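Local coordinates for MutT/nudix family protein (Deinococcus radiodurans, PDB 2W4E) that probably hydrolyses ADP-ribose as a magnesium-dependent Nudix pyrophosphatase, present here as an N-terminally truncated fragment that carries the Nudix domain, at residues F9-T14 with L130-A135; E18-R23 with I104-L109; I33-A38 with I123-S128. One frame throughout, in Å; residues are numbered along the deposited sequence.

Interaction 1: residues F9-T14 with L130-A135; sequences FILPVT and LTLWQA
With chi1 at 169°, Leu-11 swings CG away from its backbone nitrogen, and a chi2 of 56° leaves CD2 extended, nearly anti to CA, and directed at the helix at residues 130-135, where it meets Leu-132 and Ala-135. CD2 approaches Ala-135 CB to 3.6 Å and Leu-132 CD2 likewise to 3.6 Å, so that one methyl touches two side chains about one turn apart on the helix. The two leucines meet at about a right angle: Leu-132 comes in from the flank of the helix and lays its CD2 against both methyls of Leu-11, the CD1 of Leu-11 being 3.8 Å from it. Here the C-terminal helix covers one face of the mixed sheet of the Nudix fold, an alpha/beta/alpha sandwich, and crosses strand 9-14 at -56° with the segment axes 9.1 Å apart. Ile-10 points to the other face, where it packs on Val-37 and Ala-88. Thr-131 turns CG2 to the strand, 4.1 Å from Leu-11 CB, so a methyl rather than the hydroxyl meets the leucine; OG1 is satisfied within the helix by Pro-127 O. That hydroxyl also lies 4.2 Å from Phe-9 CB, while the Phe-9 ring runs away from segment 130-135 and meets Phe-83. On the outer side of the helix, the Trp-133 indole meets Trp-133 of the second subunit with the ring planes nearly parallel.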
# COMPACT_ATOMS: atom_id res chain seq x y z
N PHE A 9 9.76 5.06 5.43
CA PHE A 9 8.49 5.73 5.64
C PHE A 9 8.19 5.54 7.10
O PHE A 9 8.36 4.45 7.64
CB PHE A 9 7.38 5.10 4.77
CG PHE A 9 7.34 5.64 3.38
CD1 PHE A 9 6.30 6.46 2.97
CD2 PHE A 9 8.37 5.35 2.47
CE1 PHE A 9 6.28 7.02 1.67
CE2 PHE A 9 8.35 5.90 1.19
CZ PHE A 9 7.30 6.74 0.79
N ILE A 10 7.76 6.60 7.75
CA ILE A 10 7.53 6.61 9.18
C ILE A 10 6.15 7.12 9.51
O ILE A 10 5.82 8.30 9.24
CB ILE A 10 8.55 7.53 9.94
CG1 ILE A 10 10.00 7.11 9.68
CG2 ILE A 10 8.26 7.51 11.47
CD1 ILE A 10 10.65 7.89 8.59
N LEU A 11 5.37 6.27 10.15
CA LEU A 11 4.12 6.72 10.74
C LEU A 11 4.38 7.15 12.21
O LEU A 11 4.56 6.30 13.07
CB LEU A 11 3.07 5.58 10.68
CG LEU A 11 1.77 5.78 11.48
CD1 LEU A 11 1.08 7.12 11.05
CD2 LEU A 11 0.87 4.54 11.21
N PRO A 12 4.40 8.47 12.49
CA PRO A 12 4.76 8.91 13.83
C PRO A 12 3.49 9.08 14.67
O PRO A 12 2.50 9.71 14.22
CB PRO A 12 5.39 10.30 13.55
CG PRO A 12 5.33 10.50 12.07
CD PRO A 12 4.16 9.65 11.65
N VAL A 13 3.48 8.50 15.88
CA VAL A 13 2.29 8.56 16.74
C VAL A 13 2.72 9.09 18.12
O VAL A 13 3.69 8.58 18.73
CB VAL A 13 1.59 7.20 16.86
CG1 VAL A 13 0.50 7.20 17.97
CG2 VAL A 13 1.01 6.72 15.49
N THR A 14 1.99 10.08 18.62
CA THR A 14 2.31 10.68 19.94
C THR A 14 1.80 9.80 21.11
O THR A 14 1.01 8.85 20.89
CB THR A 14 1.68 12.07 20.05
OG1 THR A 14 0.24 11.93 20.14
CG2 THR A 14 2.01 12.86 18.83
N LEU A 130 -0.57 2.20 2.65
CA LEU A 130 -0.19 0.81 2.92
C LEU A 130 0.45 0.76 4.32
O LEU A 130 0.24 -0.17 5.06
CB LEU A 130 0.81 0.28 1.87
CG LEU A 130 1.38 -1.13 2.08
CD1 LEU A 130 0.27 -2.21 2.41
CD2 LEU A 130 2.17 -1.54 0.86
N THR A 131 1.22 1.78 4.68
CA THR A 131 1.88 1.79 6.00
C THR A 131 0.83 1.83 7.11
O THR A 131 0.96 1.15 8.14
CB THR A 131 2.86 2.97 6.10
OG1 THR A 131 3.83 2.82 5.07
CG2 THR A 131 3.60 3.02 7.49
N LEU A 132 -0.21 2.64 6.89
CA LEU A 132 -1.31 2.78 7.88
C LEU A 132 -2.02 1.45 8.07
O LEU A 132 -2.30 1.04 9.19
CB LEU A 132 -2.31 3.87 7.49
CG LEU A 132 -1.79 5.30 7.74
CD1 LEU A 132 -2.59 6.26 6.81
CD2 LEU A 132 -1.98 5.66 9.23
N TRP A 133 -2.31 0.76 6.97
CA TRP A 133 -2.90 -0.54 7.09
C TRP A 133 -1.97 -1.48 7.86
O TRP A 133 -2.41 -2.17 8.75
CB TRP A 133 -3.25 -1.14 5.72
CG TRP A 133 -4.48 -0.59 5.15
CD1 TRP A 133 -4.58 0.24 4.07
CD2 TRP A 133 -5.82 -0.81 5.61
NE1 TRP A 133 -5.90 0.55 3.82
CE2 TRP A 133 -6.68 -0.07 4.76
CE3 TRP A 133 -6.37 -1.56 6.64
CZ2 TRP A 133 -8.07 -0.07 4.92
CZ3 TRP A 133 -7.76 -1.57 6.80
CH2 TRP A 133 -8.59 -0.84 5.93
N GLN A 134 -0.69 -1.52 7.49
CA GLN A 134 0.22 -2.48 8.16
C GLN A 134 0.41 -2.16 9.65
O GLN A 134 0.64 -3.07 10.43
CB GLN A 134 1.61 -2.47 7.48
CG GLN A 134 1.69 -3.04 6.04
CD GLN A 134 3.08 -2.74 5.45
OE1 GLN A 134 3.79 -1.87 5.96
NE2 GLN A 134 3.45 -3.42 4.41
N ALA A 135 0.31 -0.89 10.05
CA ALA A 135 0.48 -0.51 11.47
C ALA A 135 -0.77 -0.75 12.34
O ALA A 135 -0.72 -0.66 13.56
CB ALA A 135 0.88 0.97 11.55

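Interaction 2: residues E18-R23 with I104-L109; sequences EAVLIR and IERVVL
Six backbone hydrogen bonds join Ala-19, Leu-21 and Arg-23 to Leu-109, Val-107 and Glu-105, each pair bonded in both directions, as in a regular antiparallel beta pair. Strand 18-23 is central in the three-stranded antiparallel sheet of this Nudix fold, between strand 31-35 and the partner strand 104-109; the two segments run at 147° to each other, a marked twist. Arg-23 N donates to Glu-105 O at 2.8 Å, and Val-107 N to Leu-21 O at the same length. The same arginine and glutamate lie side by side and form a long salt bridge, Arg-23 NH1 to Glu-105 OE1 3.5 Å. Val-107 CG2 sits over one face of the Arg-23 guanidinium, 3.5 Å from NH1. On this side of the sheet Leu-21 and Leu-109 cross at about a right angle, and Leu-109 goes on to helix 111-120. Val-20, Ile-22, Arg-106 and Val-108 occupy the opposite side: Val-20 CG1 packs on the aliphatic part of Arg-106, 3.8 Å from its CG, and the guanidinium continues to Val-59 O. At the strand start, Glu-18 CB rests 3.6 Å from Val-108 CG1.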
# COMPACT_ATOMS: atom_id res chain seq x y z
N GLU A 18 -2.13 10.51 18.56
CA GLU A 18 -2.31 11.30 17.35
C GLU A 18 -1.25 10.92 16.34
O GLU A 18 -0.10 10.64 16.71
CB GLU A 18 -2.14 12.76 17.66
CG GLU A 18 -2.99 13.18 18.84
CD GLU A 18 -2.35 14.35 19.50
OE1 GLU A 18 -1.18 14.22 19.98
OE2 GLU A 18 -2.99 15.41 19.51
N ALA A 19 -1.65 10.88 15.07
CA ALA A 19 -0.68 10.68 14.00
C ALA A 19 -0.10 12.03 13.62
O ALA A 19 -0.81 13.03 13.57
CB ALA A 19 -1.36 10.04 12.78
N VAL A 20 1.19 12.05 13.32
CA VAL A 20 1.81 13.25 12.82
C VAL A 20 2.00 13.13 11.30
O VAL A 20 2.96 12.51 10.85
CB VAL A 20 3.16 13.54 13.51
CG1 VAL A 20 3.73 14.89 13.03
CG2 VAL A 20 2.96 13.50 15.06
N LEU A 21 1.08 13.74 10.55
CA LEU A 21 1.12 13.73 9.08
C LEU A 21 1.71 15.00 8.51
O LEU A 21 1.91 15.96 9.23
CB LEU A 21 -0.29 13.53 8.50
CG LEU A 21 -1.05 12.38 9.14
CD1 LEU A 21 -2.44 12.14 8.49
CD2 LEU A 21 -0.17 11.12 9.01
N ILE A 22 1.98 14.99 7.22
CA ILE A 22 2.35 16.20 6.50
C ILE A 22 1.48 16.41 5.26
O ILE A 22 0.94 15.43 4.70
CB ILE A 22 3.82 16.20 6.07
CG1 ILE A 22 4.12 14.96 5.19
CG2 ILE A 22 4.75 16.28 7.30
CD1 ILE A 22 5.51 14.94 4.59
N ARG A 23 1.34 17.67 4.84
CA ARG A 23 0.75 17.98 3.53
C ARG A 23 1.90 18.55 2.77
O ARG A 23 2.47 19.57 3.15
CB ARG A 23 -0.45 18.96 3.57
CG ARG A 23 -1.71 18.43 4.31
CD ARG A 23 -3.00 19.24 4.01
NE ARG A 23 -4.07 18.83 4.93
CZ ARG A 23 -4.52 19.55 5.97
NH1 ARG A 23 -4.01 20.74 6.24
NH2 ARG A 23 -5.49 19.06 6.74
N ILE A 104 6.13 21.89 2.90
CA ILE A 104 5.61 20.96 3.91
C ILE A 104 4.80 21.69 4.98
O ILE A 104 5.20 22.74 5.42
CB ILE A 104 6.76 20.10 4.56
CG1 ILE A 104 7.31 19.10 3.54
CG2 ILE A 104 6.27 19.36 5.80
CD1 ILE A 104 8.65 18.46 3.95
N GLU A 105 3.65 21.14 5.35
CA GLU A 105 2.88 21.60 6.49
C GLU A 105 2.57 20.40 7.40
O GLU A 105 2.00 19.41 6.98
CB GLU A 105 1.58 22.26 6.05
CG GLU A 105 0.59 22.49 7.19
CD GLU A 105 -0.84 22.74 6.73
OE1 GLU A 105 -1.71 22.99 7.60
OE2 GLU A 105 -1.13 22.68 5.52
N ARG A 106 2.93 20.53 8.66
CA ARG A 106 2.63 19.51 9.64
C ARG A 106 1.17 19.50 10.06
O ARG A 106 0.58 20.56 10.31
CB ARG A 106 3.53 19.67 10.83
CG ARG A 106 3.57 18.44 11.72
CD ARG A 106 3.59 18.88 13.13
NE ARG A 106 4.94 19.19 13.52
CZ ARG A 106 5.28 20.10 14.42
NH1 ARG A 106 4.36 20.85 15.02
NH2 ARG A 106 6.55 20.26 14.71
N VAL A 107 0.60 18.30 10.15
CA VAL A 107 -0.81 18.11 10.41
C VAL A 107 -0.94 17.01 11.46
O VAL A 107 -0.73 15.84 11.16
CB VAL A 107 -1.59 17.69 9.09
CG1 VAL A 107 -3.01 17.22 9.39
CG2 VAL A 107 -1.63 18.86 8.06
N VAL A 108 -1.33 17.37 12.68
CA VAL A 108 -1.53 16.38 13.76
C VAL A 108 -3.00 16.04 13.96
O VAL A 108 -3.79 16.90 14.32
CB VAL A 108 -0.87 16.88 15.09
CG1 VAL A 108 -1.14 15.90 16.26
CG2 VAL A 108 0.63 17.05 14.89
N LEU A 109 -3.38 14.78 13.73
CA LEU A 109 -4.77 14.35 13.85
C LEU A 109 -4.93 13.16 14.76
O LEU A 109 -4.09 12.26 14.73
CB LEU A 109 -5.30 13.94 12.46
CG LEU A 109 -5.39 15.02 11.39
CD1 LEU A 109 -5.53 14.36 10.02
CD2 LEU A 109 -6.58 15.89 11.68

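Interaction 3: residues I33-A38 with I123-S128; sequences ITEIVA and IQDGPS
Asp-125 points its side chain at strand residues 33-35, and its atoms are met in turn by the strand and by its own helix start. CB lies 3.7 Å from Thr-34 O and also faces the CD1 methyl of Ile-33, whose chain crosses that of the aspartate at about a right angle. A chi1 of -176° takes CG away from the backbone nitrogen and over the aliphatic part of Glu-35, 4.0 Å from its CG. OD1 faces Glu-35 OE2 at 3.9 Å, a close approach of two carboxylates whose planes are turned 55° apart. OD2 is held by two donors from Ser-128: the hydroxyl OG at 2.6 Å, arriving on the anti side a little out of plane, and the backbone N at 3.0 Å, arriving from above the carboxylate plane. Asp-125 is the N-cap residue of helix 126-141, the C-terminal helix of the Nudix domain, and the second bond is its capping bond. While its hydroxyl donates to the aspartate, Ser-128 OG accepts from Ile-36 N at 3.0 Å, with an N-H...O angle of 167°. The backbone of Ile-36, between strands 31-35 and 37-40, is thus tied to the helix start. Beside it one water receives Asp-125 N at 3.0 Å and donates to Thr-34 O, and Gln-124 and Gly-126 make backbone hydrogen bonds to the second subunit. The polar chain runs in a single direction, from the amide of Ile-36 through the serine hydroxyl to the aspartate, so a buried hydroxyl serves as acceptor and donor at once. The salt bridge from Glu-35 to Arg-26, together with the helix N-terminus at Asp-125, would be expected to ease the approach of the two acids.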
# COMPACT_ATOMS: atom_id res chain seq x y z
N ILE A 33 -0.66 16.94 -0.90
CA ILE A 33 -1.32 15.68 -0.60
C ILE A 33 -0.87 15.23 0.80
O ILE A 33 0.27 15.48 1.20
CB ILE A 33 -1.06 14.59 -1.70
CG1 ILE A 33 -1.72 13.25 -1.32
CG2 ILE A 33 0.44 14.45 -2.00
CD1 ILE A 33 -1.87 12.21 -2.44
N THR A 34 -1.81 14.62 1.53
CA THR A 34 -1.59 14.12 2.89
C THR A 34 -0.71 12.86 2.83
O THR A 34 -1.05 11.87 2.13
CB THR A 34 -2.94 13.78 3.57
OG1 THR A 34 -3.73 14.97 3.59
CG2 THR A 34 -2.73 13.37 5.01
N GLU A 35 0.41 12.92 3.54
CA GLU A 35 1.38 11.83 3.58
C GLU A 35 1.88 11.60 5.00
O GLU A 35 1.76 12.49 5.87
CB GLU A 35 2.59 12.18 2.70
CG GLU A 35 2.24 12.41 1.23
CD GLU A 35 3.44 12.86 0.42
OE1 GLU A 35 4.34 13.53 0.99
OE2 GLU A 35 3.48 12.54 -0.78
N ILE A 36 2.43 10.42 5.24
CA ILE A 36 3.29 10.22 6.45
C ILE A 36 4.72 10.74 6.15
O ILE A 36 4.97 11.24 5.04
CB ILE A 36 3.28 8.74 6.95
CG1 ILE A 36 3.85 7.78 5.90
CG2 ILE A 36 1.83 8.31 7.40
CD1 ILE A 36 4.12 6.33 6.51
N VAL A 37 5.62 10.68 7.13
CA VAL A 37 7.00 11.14 6.97
C VAL A 37 7.76 10.18 6.08
O VAL A 37 7.56 8.98 6.19
CB VAL A 37 7.70 11.27 8.37
CG1 VAL A 37 9.19 11.60 8.23
CG2 VAL A 37 7.00 12.36 9.19
N ALA A 38 8.64 10.69 5.22
CA ALA A 38 9.43 9.80 4.38
C ALA A 38 10.62 10.51 3.77
O ALA A 38 10.62 11.73 3.63
CB ALA A 38 8.54 9.21 3.24
N ILE A 123 -7.21 9.08 1.82
CA ILE A 123 -5.74 9.04 1.77
C ILE A 123 -5.33 8.38 0.42
O ILE A 123 -5.25 7.15 0.33
CB ILE A 123 -5.12 8.19 2.92
CG1 ILE A 123 -5.76 8.51 4.28
CG2 ILE A 123 -3.59 8.36 2.96
CD1 ILE A 123 -5.04 9.48 5.10
N GLN A 124 -5.07 9.20 -0.59
CA GLN A 124 -4.81 8.69 -1.93
C GLN A 124 -3.33 8.34 -2.09
O GLN A 124 -2.98 7.72 -3.07
CB GLN A 124 -5.19 9.72 -3.00
CG GLN A 124 -6.67 10.19 -3.02
CD GLN A 124 -6.72 11.59 -3.59
OE1 GLN A 124 -6.14 12.50 -3.01
NE2 GLN A 124 -7.34 11.75 -4.76
N ASP A 125 -2.47 8.75 -1.16
CA ASP A 125 -1.04 8.38 -1.24
C ASP A 125 -0.89 6.88 -0.96
O ASP A 125 -1.18 6.43 0.15
CB ASP A 125 -0.13 9.20 -0.31
CG ASP A 125 1.35 8.86 -0.50
OD1 ASP A 125 1.87 9.06 -1.61
OD2 ASP A 125 2.00 8.35 0.42
N GLY A 126 -0.48 6.11 -1.97
CA GLY A 126 -0.38 4.64 -1.78
C GLY A 126 0.60 4.18 -0.67
O GLY A 126 0.21 3.41 0.20
N PRO A 127 1.86 4.63 -0.72
CA PRO A 127 2.84 4.21 0.33
C PRO A 127 2.39 4.57 1.76
O PRO A 127 2.55 3.75 2.69
CB PRO A 127 4.11 4.97 -0.04
CG PRO A 127 4.02 5.19 -1.56
CD PRO A 127 2.51 5.41 -1.81
N SER A 128 1.80 5.75 1.93
CA SER A 128 1.24 6.13 3.23
C SER A 128 0.07 5.27 3.60
O SER A 128 -0.02 4.87 4.76
CB SER A 128 0.82 7.62 3.32
OG SER A 128 1.95 8.46 3.06
O HOH W 1 -3.08 10.95 0.77

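How the interactions relate
The three contacts knit the two sheets of the Nudix domain to each other and to the C-terminal helix. Interactions 1 and 2 have centres about 12 Å apart and meet through Pro-12 O and Val-20 N, 2.8 Å apart, a probable hydrogen bond. Interaction 3 adjoins both: Val-37 O is 2.8 Å from Ile-10 N, and Glu-35 N is 2.8 Å from Ile-22 O. Interactions 1 and 3 share helix 126-141, with Ile-36 CD1 packed 3.5 Å from Thr-131 CG2, and both reach the second subunit. Helix 47-59, which carries much of the Nudix box sequence, packs on Val-20, Ile-22 and Val-37, linking interactions 2 and 3 to the probable catalytic region.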